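Local coordinates for protein choline kinase (Streptococcus pneumoniae, PDB 4R78) that probably phosphorylates choline with ATP as a choline kinase of protein kinase-like fold, and holds adenosine monophosphate in its nucleotide pocket, at residues I213-E216 with Y217-M220. Residues are numbered along the deposited sequence; the frame is centred on the assembly and turned at random.
With AMP (adenosine monophosphate), chain C.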
loop_
_atom_site.group_PDB
_atom_site.type_symbol
_atom_site.label_atom_id
_atom_site.label_comp_id
_atom_site.label_asym_id
_atom_site.label_seq_id
_atom_site.Cartn_x
_atom_site.Cartn_y
_atom_site.Cartn_z
ATOM N N ILE A 213 0.639 1.767 8.729
ATOM C CA ILE A 213 -0.502 2.585 8.313
ATOM C C ILE A 213 -0.885 2.351 6.855
ATOM O O ILE A 213 -0.241 1.570 6.152
ATOM C CB ILE A 213 -0.226 4.099 8.546
ATOM C CG1 ILE A 213 0.897 4.590 7.623
ATOM C CG2 ILE A 213 0.074 4.358 10.024
ATOM C CD1 ILE A 213 0.997 6.093 7.512
ATOM N N ASP A 214 -1.951 3.027 6.426
ATOM C CA ASP A 214 -2.385 3.074 5.028
ATOM C C ASP A 214 -2.739 1.700 4.464
ATOM O O ASP A 214 -2.079 1.172 3.564
ATOM C CB ASP A 214 -1.377 3.843 4.161
ATOM C CG ASP A 214 -1.417 5.347 4.405
ATOM O OD1 ASP A 214 -2.243 5.824 5.217
ATOM O OD2 ASP A 214 -0.623 6.063 3.766
ATOM N N TRP A 215 -3.816 1.150 5.012
ATOM C CA TRP A 215 -4.300 -0.177 4.666
ATOM C C TRP A 215 -5.302 -0.167 3.506
ATOM O O TRP A 215 -6.076 -1.111 3.354
ATOM C CB TRP A 215 -4.925 -0.818 5.912
ATOM C CG TRP A 215 -3.922 -1.094 6.997
ATOM C CD1 TRP A 215 -3.319 -0.182 7.816
ATOM C CD2 TRP A 215 -3.401 -2.372 7.368
ATOM N NE1 TRP A 215 -2.453 -0.813 8.679
ATOM C CE2 TRP A 215 -2.484 -2.160 8.423
ATOM C CE3 TRP A 215 -3.615 -3.676 6.906
ATOM C CZ2 TRP A 215 -1.783 -3.210 9.028
ATOM C CZ3 TRP A 215 -2.920 -4.719 7.506
ATOM C CH2 TRP A 215 -2.020 -4.478 8.561
ATOM N N GLU A 216 -5.265 0.872 2.671
ATOM C CA GLU A 216 -6.237 1.023 1.573
ATOM C C GLU A 216 -6.274 -0.138 0.585
ATOM O O GLU A 216 -7.288 -0.355 -0.075
ATOM C CB GLU A 216 -6.011 2.329 0.801
ATOM C CG GLU A 216 -6.521 3.579 1.513
ATOM C CD GLU A 216 -5.801 3.852 2.826
ATOM O OE1 GLU A 216 -4.554 3.772 2.846
ATOM O OE2 GLU A 216 -6.490 4.134 3.830
ATOM N N TYR A 217 -5.166 -0.868 0.472
ATOM C CA TYR A 217 -5.089 -1.991 -0.458
ATOM C C TYR A 217 -5.284 -3.342 0.213
ATOM O O TYR A 217 -5.272 -4.377 -0.466
ATOM C CB TYR A 217 -3.764 -1.955 -1.222
ATOM C CG TYR A 217 -3.608 -0.713 -2.068
ATOM C CD1 TYR A 217 -4.164 -0.643 -3.345
ATOM C CD2 TYR A 217 -2.924 0.398 -1.580
ATOM C CE1 TYR A 217 -4.032 0.505 -4.121
ATOM C CE2 TYR A 217 -2.784 1.550 -2.348
ATOM C CZ TYR A 217 -3.341 1.593 -3.615
ATOM O OH TYR A 217 -3.201 2.731 -4.378
ATOM N N SER A 218 -5.489 -3.331 1.531
ATOM C CA SER A 218 -5.533 -4.580 2.301
ATOM C C SER A 218 -6.576 -5.559 1.761
ATOM O O SER A 218 -7.680 -5.172 1.354
ATOM C CB SER A 218 -5.729 -4.326 3.805
ATOM O OG SER A 218 -7.051 -3.902 4.114
ATOM N N SER A 219 -6.206 -6.835 1.757
ATOM C CA SER A 219 -6.972 -7.851 1.064
ATOM C C SER A 219 -6.463 -9.218 1.473
ATOM O O SER A 219 -5.363 -9.343 2.023
ATOM C CB SER A 219 -6.795 -7.674 -0.449
ATOM O OG SER A 219 -7.673 -8.510 -1.171
ATOM N N MET A 220 -7.268 -10.244 1.213
ATOM C CA MET A 220 -6.805 -11.619 1.367
ATOM C C MET A 220 -5.886 -11.967 0.201
ATOM O O MET A 220 -6.239 -11.770 -0.969
ATOM C CB MET A 220 -7.979 -12.595 1.444
ATOM C CG MET A 220 -8.959 -12.295 2.571
ATOM S SD MET A 220 -8.202 -12.348 4.201
ATOM C CE MET A 220 -8.130 -14.124 4.462
HETATM P P AMP C . 2.390 7.624 2.807
HETATM O O1P AMP C . 1.831 6.855 1.634
HETATM O O2P AMP C . 3.406 8.676 2.436
HETATM O O3P AMP C . 2.786 6.760 3.980
HETATM O "O5'" AMP C . 1.143 8.473 3.369
HETATM C "C5'" AMP C . 1.030 8.751 4.764
HETATM C "C4'" AMP C . 2.195 9.621 5.215
HETATM O "O4'" AMP C . 1.720 10.663 6.075
HETATM C "C3'" AMP C . 3.214 8.819 6.010
HETATM O "O3'" AMP C . 4.373 8.531 5.220
HETATM C "C2'" AMP C . 3.559 9.686 7.205
HETATM O "O2'" AMP C . 4.750 10.432 6.955
HETATM C "C1'" AMP C . 2.409 10.670 7.332
HETATM N N9 AMP C . 1.496 10.259 8.432
HETATM C C8 AMP C . 0.525 9.328 8.342
HETATM N N7 AMP C . -0.142 9.180 9.513
HETATM C C5 AMP C . 0.402 10.042 10.385
HETATM C C6 AMP C . 0.169 10.402 11.802
HETATM N N6 AMP C . -0.807 9.787 12.513
HETATM N N1 AMP C . 0.954 11.359 12.351
HETATM C C2 AMP C . 1.926 11.972 11.646
HETATM N N3 AMP C . 2.194 11.692 10.353
HETATM C C4 AMP C . 1.481 10.753 9.675
HETATM O O HOH W 1 -2.612 -1.116 1.833
#
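With OG of S218 set between its own backbone N and carbonyl carbon (chi1 73°), and the indole of W215 swung beside its backbone N (chi1 -66°), the two side chains meet across a type I beta turn running from W215 to S218. The turn closes through S218 N, which donates to W215 O at 2.9 Å; the bond is nearly straight at the hydrogen (162°), though the donor sits well above the carbonyl plane. CB of S218 comes up in plane against the benzo edge of the indole, 3.8 Å from CE3 of W215. S218 OG lies 3.1 Å from W215 O and is also hydrogen-bonded to N83 ND2 and to its main partner, the E80 carboxylate. A water links D214 O, to which it donates, and Y217 N, from which it accepts, 2.9 Å from each.

Following strand 210-212, this loop carries the Asp-x-Glu sequence of choline kinases, with D214 probably in the place of the DFG aspartate of protein kinases. D214 OD2 stands 3.0 Å from AMP O5', and I213 CD1 rests 3.4 Å from AMP C8. K106 forms salt bridges with both D214 and E216, while W215 NE1 is tied to L212 O. D214 beside the phosphate end, with E216 behind it, is consistent with a magnesium-binding aspartate as in related kinases; the turn begins straight after D214 and has E216 second, so its closing bond and the water help set the backbone carrying both acids.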